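Local coordinates for protein maleylacetate reductase (Agrobacterium tumefaciens, PDB 3HL0) that probably catalyses the NADH-dependent reduction of maleylacetate to 3-oxoadipate in the breakdown of gamma-resorcylate, at residues A[112-117]-A[147-152]; A[236-241]-A[328-333]; A[161-166]-A[207-212]; A[194-199]-A[225-230]. One frame throughout, in Å; residues are numbered along the deposited sequence. Where two conformers were deposited one is given.

How the contacts relate
Contact 1 joins two neighbouring strands of the N-terminal parallel sheet beside a calcium ion; contact 3 sets the start of helix 163-180, the first helix after strand 150-153, against the end of helix 188-210; contacts 2 and 4 belong to the helical C-terminal part. Contacts 3 and 4 share helix 188-210, their centres about 18 Å apart, while helix 215-234 of contact 4 leads into helix 239-251 of contact 2, about 19 Å away between centres. Contact 3 touches NAD, through L161 on the adenine; the side chains of P148 and C228 stay about 8 and 10 Å from its nearest atoms. The touching residues of contact 2 lie away from the nucleotide and calcium sites.

Contact 1: A[112-117]-A[147-152]; sequences AAQIVI and LPEVVI. With CA (calcium ion), chain C.
E149 OE1 is gripped from two directions, by the backbone N of Q114 at 2.8 Å and by water 1, which donates to it. The Q114 N-H arrives from above the carboxylate plane, 36° out of it, along a nearly straight bond (163° at the hydrogen). A bend at chi2 of 72° turns the carboxylate of E149 back across the end of the neighbouring strand. OE2 meanwhile binds the calcium ion at 2.4 Å. Five waters complete the calcium shell; water 1 also donates to A112 O and water 3 to L147 O. The calcium ion on OE2 and the N-H on OE1 would probably favour the ionised carboxylate.

Beyond the site the strands run parallel. V150 N bonds to Q114 O, V116 N to V150 O at 2.9 Å, and I152 N to V116 O at 2.8 Å. I115 and V150 lie side by side on one face, where I115 CG2 meets I152 CD1 at 3.8 Å. On the other face V116 CG2 presses on P148 CB (3.5 Å), next to the Q114 side chain, whose NE2 bonds to I146 O and to water 1. Helices 25-31 and 97-110 cover the two faces, as in the parallel alpha/beta nucleotide-binding domain of iron-containing alcohol dehydrogenases, here with calcium at the N-terminal ends of two adjacent strands.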
loop_
_atom_site.group_PDB
_atom_site.type_symbol
_atom_site.label_atom_id
_atom_site.label_comp_id
_atom_site.label_asym_id
_atom_site.label_seq_id
_atom_site.Cartn_x
_atom_site.Cartn_y
_atom_site.Cartn_z
ATOM N N ALA A 112 20.815 -18.407 -4.395
ATOM C CA ALA A 112 20.989 -17.389 -5.454
ATOM C C ALA A 112 21.840 -16.254 -4.907
ATOM O O ALA A 112 21.620 -15.809 -3.764
ATOM C CB ALA A 112 19.619 -16.820 -5.858
ATOM N N ALA A 113 22.761 -15.733 -5.718
ATOM C CA ALA A 113 23.396 -14.471 -5.347
ATOM C C ALA A 113 22.354 -13.353 -5.540
ATOM O O ALA A 113 21.484 -13.462 -6.415
ATOM C CB ALA A 113 24.633 -14.210 -6.228
ATOM N N GLN A 114 22.463 -12.288 -4.750
ATOM C CA GLN A 114 21.522 -11.145 -4.834
ATOM C C GLN A 114 22.230 -9.874 -5.234
ATOM O O GLN A 114 23.234 -9.485 -4.591
ATOM C CB GLN A 114 20.905 -10.885 -3.458
ATOM C CG GLN A 114 20.104 -12.063 -2.897
ATOM C CD GLN A 114 19.688 -11.790 -1.475
ATOM O OE1 GLN A 114 18.811 -10.966 -1.212
ATOM N NE2 GLN A 114 20.338 -12.471 -0.526
ATOM N N ILE A 115 21.691 -9.185 -6.241
ATOM C CA ILE A 115 22.064 -7.818 -6.546
ATOM C C ILE A 115 20.804 -7.016 -6.237
ATOM O O ILE A 115 19.766 -7.261 -6.852
ATOM C CB ILE A 115 22.453 -7.676 -8.016
ATOM C CG1 ILE A 115 23.769 -8.437 -8.306
ATOM C CG2 ILE A 115 22.662 -6.171 -8.389
ATOM C CD1 ILE A 115 24.004 -8.610 -9.812
ATOM N N VAL A 116 20.882 -6.122 -5.264
ATOM C CA VAL A 116 19.689 -5.374 -4.845
ATOM C C VAL A 116 19.825 -3.965 -5.341
ATOM O O VAL A 116 20.912 -3.360 -5.237
ATOM C CB VAL A 116 19.544 -5.381 -3.300
ATOM C CG1 VAL A 116 18.230 -4.632 -2.891
ATOM C CG2 VAL A 116 19.511 -6.802 -2.805
ATOM N N ILE A 117 18.744 -3.451 -5.932
ATOM C CA ILE A 117 18.677 -2.075 -6.436
ATOM C C ILE A 117 17.546 -1.384 -5.625
ATOM O O ILE A 117 16.350 -1.420 -6.016
ATOM C CB ILE A 117 18.384 -2.040 -7.959
ATOM C CG1 ILE A 117 19.417 -2.874 -8.721
ATOM C CG2 ILE A 117 18.431 -0.550 -8.453
ATOM C CD1 ILE A 117 19.027 -3.003 -10.207
ATOM N N LEU A 147 22.137 -12.102 3.706
ATOM C CA LEU A 147 22.791 -10.815 3.378
ATOM C C LEU A 147 23.080 -10.682 1.876
ATOM O O LEU A 147 23.805 -11.535 1.310
ATOM C CB LEU A 147 24.092 -10.623 4.165
ATOM C CG LEU A 147 24.755 -9.262 4.015
ATOM C CD1 LEU A 147 23.890 -8.101 4.559
ATOM C CD2 LEU A 147 26.095 -9.352 4.735
ATOM N N PRO A 148 22.508 -9.645 1.211
ATOM C CA PRO A 148 22.791 -9.532 -0.241
ATOM C C PRO A 148 24.272 -9.273 -0.592
ATOM O O PRO A 148 24.974 -8.525 0.100
ATOM C CB PRO A 148 21.902 -8.354 -0.703
ATOM C CG PRO A 148 20.764 -8.380 0.301
ATOM C CD PRO A 148 21.414 -8.739 1.628
ATOM N N GLU A 149 24.710 -9.898 -1.675
ATOM C CA GLU A 149 26.083 -9.764 -2.146
ATOM C C GLU A 149 26.431 -8.379 -2.651
ATOM O O GLU A 149 27.547 -7.908 -2.431
ATOM C CB GLU A 149 26.346 -10.747 -3.278
ATOM C CG GLU A 149 26.614 -12.166 -2.822
ATOM C CD GLU A 149 25.389 -12.906 -2.294
ATOM O OE1 GLU A 149 24.225 -12.515 -2.556
ATOM O OE2 GLU A 149 25.581 -13.905 -1.563
ATOM N N VAL A 150 25.524 -7.756 -3.413
ATOM C CA VAL A 150 25.855 -6.513 -4.084
ATOM C C VAL A 150 24.665 -5.557 -3.952
ATOM O O VAL A 150 23.526 -5.998 -4.068
ATOM C CB VAL A 150 26.161 -6.748 -5.598
ATOM C CG1 VAL A 150 26.395 -5.441 -6.308
ATOM C CG2 VAL A 150 27.344 -7.711 -5.794
ATOM N N VAL A 151 24.917 -4.283 -3.691
ATOM C CA VAL A 151 23.824 -3.311 -3.680
ATOM C C VAL A 151 24.205 -2.195 -4.632
ATOM O O VAL A 151 25.355 -1.733 -4.606
ATOM C CB VAL A 151 23.672 -2.705 -2.273
ATOM C CG1 VAL A 151 22.540 -1.686 -2.252
ATOM C CG2 VAL A 151 23.436 -3.787 -1.243
ATOM N N ILE A 152 23.280 -1.831 -5.533
ATOM C CA ILE A 152 23.492 -0.725 -6.479
ATOM C C ILE A 152 22.537 0.384 -6.081
ATOM O O ILE A 152 21.321 0.244 -6.220
ATOM C CB ILE A 152 23.235 -1.198 -7.936
ATOM C CG1 ILE A 152 24.228 -2.301 -8.275
ATOM C CG2 ILE A 152 23.366 -0.041 -8.929
ATOM C CD1 ILE A 152 24.000 -2.844 -9.712
HETATM CA CA CA C . 24.350 -15.617 -0.408
HETATM O O HOH W 1 22.495 -14.395 -1.625
HETATM O O HOH W 2 24.648 -16.730 -2.568
HETATM O O HOH W 3 24.451 -14.245 1.366
HETATM O O HOH W 4 22.629 -17.046 -0.016
HETATM O O HOH W 5 25.295 -17.608 0.495
#

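Contact 2: A[236-241]-A[328-333]; sequences GMSLHH and YWCPRP
S238, Y328 and L239 carry this contact. The hydroxyl of S238 donates to W329 O, with OG and the carbonyl oxygen 2.8 Å apart. The bond lies in the carbonyl plane, on a lone pair, with a C=O...donor angle of 130°. The same OG sits 3.3 Å from C330 CB and lies in the plane of the Y328 ring, at its edge.

With CG set between its backbone N and carbonyl carbon (chi1 54°), Y328 extends its ring alongside the start of helix 239-251. There CE2 is 3.6 Å from L239 N, and the phenol OH ends 3.4 Å from both L239 CA and L239 CD1. K242 adds a cation-pi contact to the ring. L239 CB meets C330 SG at 4.1 Å, a looser apolar touch.

S238 stands at the N-cap, yet its hydroxyl is turned to W329 O rather than to the helix. Water 6 lies 2.7 Å from both W329 O and M237 O. A single direct hydrogen bond, set among van der Waals contacts of Y328, L239 and C330, thus links the segments.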
loop_
_atom_site.group_PDB
_atom_site.type_symbol
_atom_site.label_atom_id
_atom_site.label_comp_id
_atom_site.label_asym_id
_atom_site.label_seq_id
_atom_site.Cartn_x
_atom_site.Cartn_y
_atom_site.Cartn_z
ATOM N N GLY A 236 22.215 -4.642 17.688
ATOM C CA GLY A 236 20.897 -5.074 18.095
ATOM C C GLY A 236 19.951 -3.881 18.259
ATOM O O GLY A 236 20.292 -2.876 18.879
HETATM N N MSE A 237 18.739 -4.032 17.733
HETATM C CA MSE A 237 17.703 -3.049 17.979
HETATM C C MSE A 237 17.014 -3.356 19.332
HETATM O O MSE A 237 17.441 -4.264 20.089
HETATM C CB MSE A 237 16.706 -3.092 16.812
HETATM C CG MSE A 237 17.337 -2.824 15.433
HETATM SE SE MSE A 237 18.017 -1.030 15.173
HETATM C CE MSE A 237 19.904 -1.325 15.641
ATOM N N SER A 238 15.983 -2.594 19.685
ATOM C CA SER A 238 15.416 -2.699 21.019
ATOM C C SER A 238 13.938 -2.321 20.940
ATOM O O SER A 238 13.281 -2.685 19.957
ATOM C CB SER A 238 16.244 -1.853 22.022
ATOM O OG SER A 238 15.720 -2.072 23.335
ATOM N N LEU A 239 13.457 -1.558 21.912
ATOM C CA LEU A 239 12.034 -1.279 22.054
ATOM C C LEU A 239 11.366 -0.801 20.751
ATOM O O LEU A 239 10.277 -1.260 20.385
ATOM C CB LEU A 239 11.842 -0.223 23.145
ATOM C CG LEU A 239 10.449 0.404 23.228
ATOM C CD1 LEU A 239 9.418 -0.652 23.608
ATOM C CD2 LEU A 239 10.473 1.579 24.222
ATOM N N HIS A 240 12.004 0.133 20.060
ATOM C CA HIS A 240 11.304 0.673 18.902
ATOM C C HIS A 240 10.996 -0.391 17.874
ATOM O O HIS A 240 9.851 -0.505 17.415
ATOM C CB HIS A 240 12.057 1.848 18.270
ATOM C CG HIS A 240 11.388 2.326 17.012
ATOM N ND1 HIS A 240 10.310 3.190 17.013
ATOM C CD2 HIS A 240 11.571 1.938 15.732
ATOM C CE1 HIS A 240 9.892 3.353 15.765
ATOM N NE2 HIS A 240 10.638 2.594 14.969
ATOM N N HIS A 241 12.013 -1.139 17.468
ATOM C CA HIS A 241 11.756 -2.123 16.386
ATOM C C HIS A 241 10.878 -3.277 16.904
ATOM O O HIS A 241 10.060 -3.783 16.149
ATOM C CB HIS A 241 13.086 -2.601 15.761
ATOM C CG HIS A 241 13.806 -1.528 14.991
ATOM N ND1 HIS A 241 14.457 -0.483 15.614
ATOM C CD2 HIS A 241 13.974 -1.343 13.660
ATOM C CE1 HIS A 241 14.990 0.310 14.689
ATOM N NE2 HIS A 241 14.699 -0.181 13.493
ATOM N N TYR A 328 13.328 -8.720 26.234
ATOM C CA TYR A 328 14.539 -8.422 25.471
ATOM C C TYR A 328 15.191 -7.241 26.140
ATOM O O TYR A 328 14.559 -6.555 26.955
ATOM C CB TYR A 328 14.222 -8.085 24.004
ATOM C CG TYR A 328 13.209 -6.962 23.869
ATOM C CD1 TYR A 328 11.861 -7.245 23.723
ATOM C CD2 TYR A 328 13.619 -5.621 23.886
ATOM C CE1 TYR A 328 10.913 -6.225 23.626
ATOM C CE2 TYR A 328 12.695 -4.601 23.765
ATOM C CZ TYR A 328 11.358 -4.905 23.636
ATOM O OH TYR A 328 10.454 -3.890 23.528
ATOM N N TRP A 329 16.446 -6.975 25.788
ATOM C CA TRP A 329 17.185 -5.882 26.440
ATOM C C TRP A 329 16.876 -4.484 25.911
ATOM O O TRP A 329 16.753 -4.282 24.693
ATOM C CB TRP A 329 18.688 -6.116 26.383
ATOM C CG TRP A 329 19.445 -5.255 27.343
ATOM C CD1 TRP A 329 19.685 -5.520 28.672
ATOM C CD2 TRP A 329 20.086 -4.011 27.059
ATOM N NE1 TRP A 329 20.424 -4.497 29.233
ATOM C CE2 TRP A 329 20.675 -3.559 28.262
ATOM C CE3 TRP A 329 20.185 -3.204 25.903
ATOM C CZ2 TRP A 329 21.366 -2.345 28.342
ATOM C CZ3 TRP A 329 20.898 -2.020 25.981
ATOM C CH2 TRP A 329 21.475 -1.599 27.185
ATOM N N CYS A 330 16.751 -3.545 26.847
ATOM C CA CYS A 330 16.627 -2.116 26.557
ATOM C C CYS A 330 17.353 -1.361 27.686
ATOM O O CYS A 330 17.259 -1.782 28.844
ATOM C CB CYS A 330 15.126 -1.773 26.582
ATOM S SG CYS A 330 14.679 -0.114 26.142
ATOM N N PRO A 331 17.991 -0.210 27.386
ATOM C CA PRO A 331 18.609 0.564 28.491
ATOM C C PRO A 331 17.623 0.937 29.618
ATOM O O PRO A 331 18.012 1.073 30.777
ATOM C CB PRO A 331 19.096 1.845 27.806
ATOM C CG PRO A 331 19.332 1.396 26.340
ATOM C CD PRO A 331 18.212 0.435 26.078
ATOM N N ARG A 332 16.352 1.109 29.267
ATOM C CA ARG A 332 15.270 1.231 30.246
ATOM C C ARG A 332 14.425 -0.024 30.136
ATOM O O ARG A 332 13.923 -0.343 29.044
ATOM C CB ARG A 332 14.393 2.449 29.930
ATOM C CG ARG A 332 13.222 2.596 30.882
ATOM C CD ARG A 332 12.589 3.947 30.662
ATOM N NE ARG A 332 11.389 4.083 31.477
ATOM C CZ ARG A 332 10.436 4.965 31.224
ATOM N NH1 ARG A 332 10.557 5.801 30.182
ATOM N NH2 ARG A 332 9.368 5.015 32.033
ATOM N N PRO A 333 14.239 -0.753 31.255
ATOM C CA PRO A 333 13.524 -2.018 31.117
ATOM C C PRO A 333 12.082 -1.803 30.624
ATOM O O PRO A 333 11.441 -0.785 30.941
ATOM C CB PRO A 333 13.521 -2.605 32.542
ATOM C CG PRO A 333 14.768 -1.986 33.162
ATOM C CD PRO A 333 14.888 -0.592 32.579
HETATM O O HOH W 6 17.950 -5.356 22.490
#

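Contact 3: A[161-166]-A[207-212]; sequences LPVAIS and VVRQAP. With NAD (nicotinamide-adenine-dinucleotide), chain D.
V163 divides its two methyl groups between separate partners in segment 207-212. A chi1 of 170° puts CG1 against the aliphatic part of R209, 3.9 Å from R209 CG, and leaves CG2 at the same distance, 3.9 Å, from P212 CG. The valine and arginine side chains meet at about a right angle, while the proline ring is approached obliquely. R209 is fully extended from CG to NE, which carries its guanidinium away from V163, to a hydrogen bond between NH1 and R299 O.

One helical turn further on, S166 faces V208, whose CG1 stands 4.2 Å from S166 CB. The serine OG lies beside its own backbone N (chi1 -65°), so that it folds back on the preceding turn and donates to P162 O at 2.7 Å, from above the carbonyl plane. P162 O therefore takes two bonds, the second from S166 N at 2.9 Å. On the other side of the segment, L161 rests its CD1 on the adenine of NAD, 3.5 Å from C5A.

R218 of helix 215-234 ties the arrangement together, bonding to L161 O, S166 OG and P212 O. V163 makes backbone hydrogen bonds to the second subunit, and L309 of that subunit packs on P162. The contact thus sets the N-terminal end of helix 163-180 against the C-terminal end of helix 188-210, with helix 215-234 alongside both.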
loop_
_atom_site.group_PDB
_atom_site.type_symbol
_atom_site.label_atom_id
_atom_site.label_comp_id
_atom_site.label_asym_id
_atom_site.label_seq_id
_atom_site.Cartn_x
_atom_site.Cartn_y
_atom_site.Cartn_z
ATOM N N LEU A 161 9.691 8.173 -6.163
ATOM C CA LEU A 161 9.121 7.631 -4.922
ATOM C C LEU A 161 8.162 8.705 -4.385
ATOM O O LEU A 161 8.551 9.839 -4.160
ATOM C CB LEU A 161 10.238 7.307 -3.932
ATOM C CG LEU A 161 9.822 6.692 -2.584
ATOM C CD1 LEU A 161 9.176 5.303 -2.723
ATOM C CD2 LEU A 161 11.067 6.668 -1.594
ATOM N N PRO A 162 6.882 8.346 -4.169
ATOM C CA PRO A 162 5.930 9.392 -3.777
ATOM C C PRO A 162 6.338 10.070 -2.473
ATOM O O PRO A 162 7.049 9.458 -1.629
ATOM C CB PRO A 162 4.618 8.606 -3.591
ATOM C CG PRO A 162 4.719 7.441 -4.550
ATOM C CD PRO A 162 6.220 7.057 -4.442
ATOM N N VAL A 163 5.932 11.326 -2.330
ATOM C CA VAL A 163 6.355 12.124 -1.198
ATOM C C VAL A 163 5.959 11.495 0.142
ATOM O O VAL A 163 6.790 11.437 1.052
ATOM C CB VAL A 163 5.850 13.554 -1.291
ATOM C CG1 VAL A 163 6.088 14.282 -0.002
ATOM C CG2 VAL A 163 6.600 14.284 -2.435
ATOM N N ALA A 164 4.719 11.041 0.278
ATOM C CA ALA A 164 4.287 10.534 1.597
ATOM C C ALA A 164 5.120 9.327 2.061
ATOM O O ALA A 164 5.599 9.360 3.215
ATOM C CB ALA A 164 2.777 10.210 1.570
ATOM N N ILE A 165 5.307 8.318 1.219
ATOM C CA ILE A 165 6.136 7.143 1.575
ATOM C C ILE A 165 7.632 7.541 1.684
ATOM O O ILE A 165 8.383 6.958 2.499
ATOM C CB ILE A 165 5.914 5.875 0.696
ATOM C CG1 ILE A 165 6.703 4.706 1.230
ATOM C CG2 ILE A 165 6.278 6.128 -0.779
ATOM C CD1 ILE A 165 6.217 4.271 2.567
ATOM N N SER A 166 8.052 8.544 0.914
ATOM C CA SER A 166 9.449 9.042 1.073
ATOM C C SER A 166 9.672 9.514 2.527
ATOM O O SER A 166 10.730 9.197 3.152
ATOM C CB SER A 166 9.792 10.197 0.084
ATOM O OG SER A 166 9.748 9.680 -1.255
ATOM N N VAL A 207 13.866 18.777 2.159
ATOM C CA VAL A 207 14.107 19.177 0.760
ATOM C C VAL A 207 13.396 18.293 -0.228
ATOM O O VAL A 207 12.731 18.783 -1.173
ATOM C CB VAL A 207 15.607 19.258 0.438
ATOM C CG1 VAL A 207 15.827 19.736 -1.047
ATOM C CG2 VAL A 207 16.261 20.248 1.408
ATOM N N VAL A 208 13.476 16.981 -0.018
ATOM C CA VAL A 208 12.733 16.022 -0.833
ATOM C C VAL A 208 11.211 16.303 -0.821
ATOM O O VAL A 208 10.548 16.173 -1.866
ATOM C CB VAL A 208 13.048 14.540 -0.386
ATOM C CG1 VAL A 208 12.090 13.567 -1.064
ATOM C CG2 VAL A 208 14.493 14.230 -0.754
ATOM N N ARG A 209 10.678 16.720 0.331
ATOM C CA ARG A 209 9.228 16.944 0.458
ATOM C C ARG A 209 8.803 18.049 -0.524
ATOM O O ARG A 209 7.791 17.888 -1.241
ATOM C CB ARG A 209 8.857 17.336 1.868
ATOM C CG ARG A 209 7.356 17.346 2.054
ATOM C CD ARG A 209 6.989 18.025 3.347
ATOM N NE ARG A 209 5.535 18.068 3.403
ATOM C CZ ARG A 209 4.814 18.598 4.395
ATOM N NH1 ARG A 209 5.400 19.147 5.445
ATOM N NH2 ARG A 209 3.478 18.563 4.337
ATOM N N GLN A 210 9.600 19.113 -0.575
ATOM C CA GLN A 210 9.282 20.290 -1.404
ATOM C C GLN A 210 9.685 20.074 -2.866
ATOM O O GLN A 210 9.081 20.645 -3.807
ATOM C CB GLN A 210 9.844 21.578 -0.777
ATOM C CG GLN A 210 11.375 21.706 -0.715
ATOM C CD GLN A 210 11.863 22.674 0.375
ATOM O OE1 GLN A 210 11.090 23.074 1.257
ATOM N NE2 GLN A 210 13.160 23.046 0.323
ATOM N N ALA A 211 10.688 19.241 -3.090
ATOM C CA ALA A 211 11.165 19.033 -4.445
ATOM C C ALA A 211 11.560 17.584 -4.650
ATOM O O ALA A 211 12.745 17.253 -4.573
ATOM C CB ALA A 211 12.336 19.968 -4.751
ATOM N N PRO A 212 10.585 16.700 -4.921
ATOM C CA PRO A 212 10.846 15.273 -5.029
ATOM C C PRO A 212 11.765 14.898 -6.191
ATOM O O PRO A 212 12.373 13.823 -6.220
ATOM C CB PRO A 212 9.427 14.655 -5.174
ATOM C CG PRO A 212 8.569 15.794 -5.479
ATOM C CD PRO A 212 9.134 16.993 -4.865
HETATM P PA NAD D . 7.549 -1.645 0.141
HETATM O O1A NAD D . 8.741 -2.360 -0.393
HETATM O O2A NAD D . 6.469 -2.451 0.756
HETATM O O5B NAD D . 7.043 -0.618 -0.970
HETATM C C5B NAD D . 5.752 -0.019 -0.812
HETATM C C4B NAD D . 5.236 0.322 -2.202
HETATM O O4B NAD D . 6.035 1.372 -2.746
HETATM C C3B NAD D . 5.317 -0.880 -3.161
HETATM O O3B NAD D . 4.127 -1.009 -3.960
HETATM C C2B NAD D . 6.513 -0.518 -4.012
HETATM O O2B NAD D . 6.466 -1.078 -5.309
HETATM C C1B NAD D . 6.450 1.016 -4.057
HETATM N N9A NAD D . 7.760 1.649 -4.339
HETATM C C8A NAD D . 8.958 1.410 -3.692
HETATM N N7A NAD D . 9.914 2.195 -4.240
HETATM C C5A NAD D . 9.359 2.934 -5.252
HETATM C C6A NAD D . 9.888 3.874 -6.135
HETATM N N6A NAD D . 11.094 4.477 -5.970
HETATM N N1A NAD D . 9.000 4.420 -7.063
HETATM C C2A NAD D . 7.670 4.064 -7.080
HETATM N N3A NAD D . 7.143 3.147 -6.207
HETATM C C4A NAD D . 7.999 2.589 -5.300
HETATM O O3 NAD D . 7.973 -0.619 1.340
HETATM P PN NAD D . 9.278 -0.595 2.304
HETATM O O1N NAD D . 8.884 0.293 3.436
HETATM O O2N NAD D . 10.404 -0.244 1.440
HETATM O O5D NAD D . 9.442 -2.085 2.863
HETATM C C5D NAD D . 8.622 -2.598 3.909
HETATM C C4D NAD D . 8.921 -4.093 4.018
HETATM O O4D NAD D . 10.322 -4.253 4.192
HETATM C C3D NAD D . 8.263 -4.667 5.267
HETATM O O3D NAD D . 7.906 -6.029 4.983
HETATM C C2D NAD D . 9.372 -4.600 6.290
HETATM O O2D NAD D . 9.229 -5.511 7.381
HETATM C C1D NAD D . 10.583 -4.907 5.428
HETATM N N1N NAD D . 11.837 -4.421 5.986
HETATM C C2N NAD D . 12.790 -5.358 6.250
HETATM C C3N NAD D . 13.997 -4.951 6.779
HETATM C C7N NAD D . 14.963 -6.044 6.989
HETATM O O7N NAD D . 16.167 -5.636 7.421
HETATM N N7N NAD D . 14.637 -7.341 6.766
HETATM C C4N NAD D . 14.310 -3.568 7.021
HETATM C C5N NAD D . 13.316 -2.627 6.748
HETATM C C6N NAD D . 12.082 -3.069 6.237
#

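Contact 4: A[194-199]-A[225-230]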
loop_
_atom_site.group_PDB
_atom_site.type_symbol
_atom_site.label_atom_id
_atom_site.label_comp_id
_atom_site.label_asym_id
_atom_site.label_seq_id
_atom_site.Cartn_x
_atom_site.Cartn_y
_atom_site.Cartn_z
ATOM N N ALA A 194 25.652 5.826 12.410
ATOM C CA ALA A 194 24.261 6.205 12.801
ATOM C C ALA A 194 24.088 7.696 12.858
ATOM O O ALA A 194 23.076 8.230 12.375
ATOM C CB ALA A 194 23.881 5.549 14.167
ATOM N N VAL A 195 25.040 8.403 13.452
ATOM C CA VAL A 195 24.918 9.853 13.548
ATOM C C VAL A 195 24.949 10.471 12.141
ATOM O O VAL A 195 24.167 11.378 11.816
ATOM C CB VAL A 195 26.016 10.443 14.464
ATOM C CG1 VAL A 195 25.943 11.972 14.410
ATOM C CG2 VAL A 195 25.753 9.951 15.885
ATOM N N GLU A 196 25.852 9.996 11.289
ATOM C CA GLU A 196 25.944 10.522 9.932
ATOM C C GLU A 196 24.661 10.218 9.133
ATOM O O GLU A 196 24.209 11.094 8.389
ATOM C CB GLU A 196 27.179 9.955 9.244
ATOM C CG GLU A 196 27.315 10.362 7.785
ATOM C CD GLU A 196 27.691 11.814 7.539
ATOM O OE1 GLU A 196 27.733 12.677 8.451
ATOM O OE2 GLU A 196 27.929 12.094 6.344
ATOM N N GLY A 197 24.098 9.005 9.286
ATOM C CA GLY A 197 22.829 8.654 8.633
ATOM C C GLY A 197 21.709 9.573 9.093
ATOM O O GLY A 197 20.930 10.058 8.271
ATOM N N LEU A 198 21.612 9.801 10.395
ATOM C CA LEU A 198 20.617 10.784 10.912
ATOM C C LEU A 198 20.819 12.177 10.350
ATOM O O LEU A 198 19.836 12.834 9.965
ATOM C CB LEU A 198 20.685 10.800 12.455
ATOM C CG LEU A 198 20.154 9.513 13.121
ATOM C CD1 LEU A 198 20.671 9.377 14.561
ATOM C CD2 LEU A 198 18.593 9.493 13.089
ATOM N N ARG A 199 22.063 12.651 10.300
ATOM C CA ARG A 199 22.343 13.982 9.790
ATOM C C ARG A 199 21.931 14.115 8.306
ATOM O O ARG A 199 21.387 15.154 7.877
ATOM C CB ARG A 199 23.830 14.314 9.991
ATOM C CG ARG A 199 24.153 15.715 9.671
ATOM C CD ARG A 199 25.633 15.892 9.221
ATOM N NE ARG A 199 25.920 15.055 8.053
ATOM C CZ ARG A 199 25.573 15.340 6.800
ATOM N NH1 ARG A 199 25.858 14.491 5.815
ATOM N NH2 ARG A 199 24.940 16.481 6.527
ATOM N N ALA A 225 20.049 6.476 3.989
ATOM C CA ALA A 225 19.363 5.188 4.123
ATOM C C ALA A 225 20.317 3.999 4.159
ATOM O O ALA A 225 20.162 3.030 4.920
ATOM C CB ALA A 225 18.304 5.036 2.986
ATOM N N TRP A 226 21.366 4.099 3.351
ATOM C CA TRP A 226 22.422 3.088 3.364
ATOM C C TRP A 226 23.116 2.990 4.714
ATOM O O TRP A 226 23.261 1.878 5.255
ATOM C CB TRP A 226 23.424 3.420 2.244
ATOM C CG TRP A 226 24.703 2.643 2.339
ATOM C CD1 TRP A 226 24.850 1.290 2.459
ATOM C CD2 TRP A 226 26.023 3.209 2.294
ATOM N NE1 TRP A 226 26.229 0.977 2.485
ATOM C CE2 TRP A 226 26.938 2.143 2.377
ATOM C CE3 TRP A 226 26.502 4.516 2.173
ATOM C CZ2 TRP A 226 28.328 2.366 2.335
ATOM C CZ3 TRP A 226 27.881 4.738 2.154
ATOM C CH2 TRP A 226 28.762 3.667 2.247
ATOM N N LEU A 227 23.502 4.130 5.283
ATOM C CA LEU A 227 24.163 4.082 6.596
ATOM C C LEU A 227 23.201 3.568 7.657
ATOM O O LEU A 227 23.591 2.803 8.534
ATOM C CB LEU A 227 24.666 5.487 6.968
ATOM C CG LEU A 227 25.768 5.987 6.025
ATOM C CD1 LEU A 227 26.152 7.383 6.466
ATOM C CD2 LEU A 227 26.977 5.075 6.070
ATOM N N CYS A 228 21.931 4.006 7.598
ATOM C CA CYS A 228 20.961 3.548 8.594
ATOM C C CYS A 228 20.706 2.046 8.477
ATOM O O CYS A 228 20.612 1.346 9.488
ATOM C CB CYS A 228 19.632 4.322 8.390
ATOM S SG CYS A 228 19.734 6.077 8.877
ATOM N N GLY A 229 20.610 1.528 7.249
ATOM C CA GLY A 229 20.442 0.092 7.084
ATOM C C GLY A 229 21.645 -0.689 7.548
ATOM O O GLY A 229 21.498 -1.797 8.067
ATOM N N THR A 230 22.824 -0.124 7.364
ATOM C CA THR A 230 24.060 -0.823 7.720
ATOM C C THR A 230 24.063 -1.054 9.226
ATOM O O THR A 230 24.394 -2.150 9.683
ATOM C CB THR A 230 25.285 -0.059 7.258
ATOM O OG1 THR A 230 25.245 0.046 5.817
ATOM C CG2 THR A 230 26.576 -0.790 7.672
#
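L227 and C228 reach over G197 from the opposing helix, where two helices of the all-helical C-terminal domain of this dehydrogenase family pack at an angle of 145° between their directions. The segment axes come within 8.0 Å. G197, lacking a side chain, permits this approach, and its CA lies only 5.2 Å from that of L227.

L227 points toward the partner helix. With CG beside its backbone N (chi1 -65°), it sends CD1 into the corner between E196 and G197, 3.5 Å from E196 CG and 3.8 Å from G197 N. The two side chains meet obliquely. E196 bends at chi2 (72°), which turns its carboxylate away from this apolar touch. R199 grips that carboxylate side-on, from above its plane: NE forms a salt bridge to E196 OE1 at 3.0 Å, and NH1 bonds to E196 OE2 at 3.2 Å. OE2 has a second partner in the hydroxyl of Y223, one turn before L227.

On the other flank of G197, C228 is also packed by A177 of helix 163-180, which places a third helix beside the pair. No hydrogen bond crosses between the segments, and C228 SG stops 4.0 Å from both CA and C of G197.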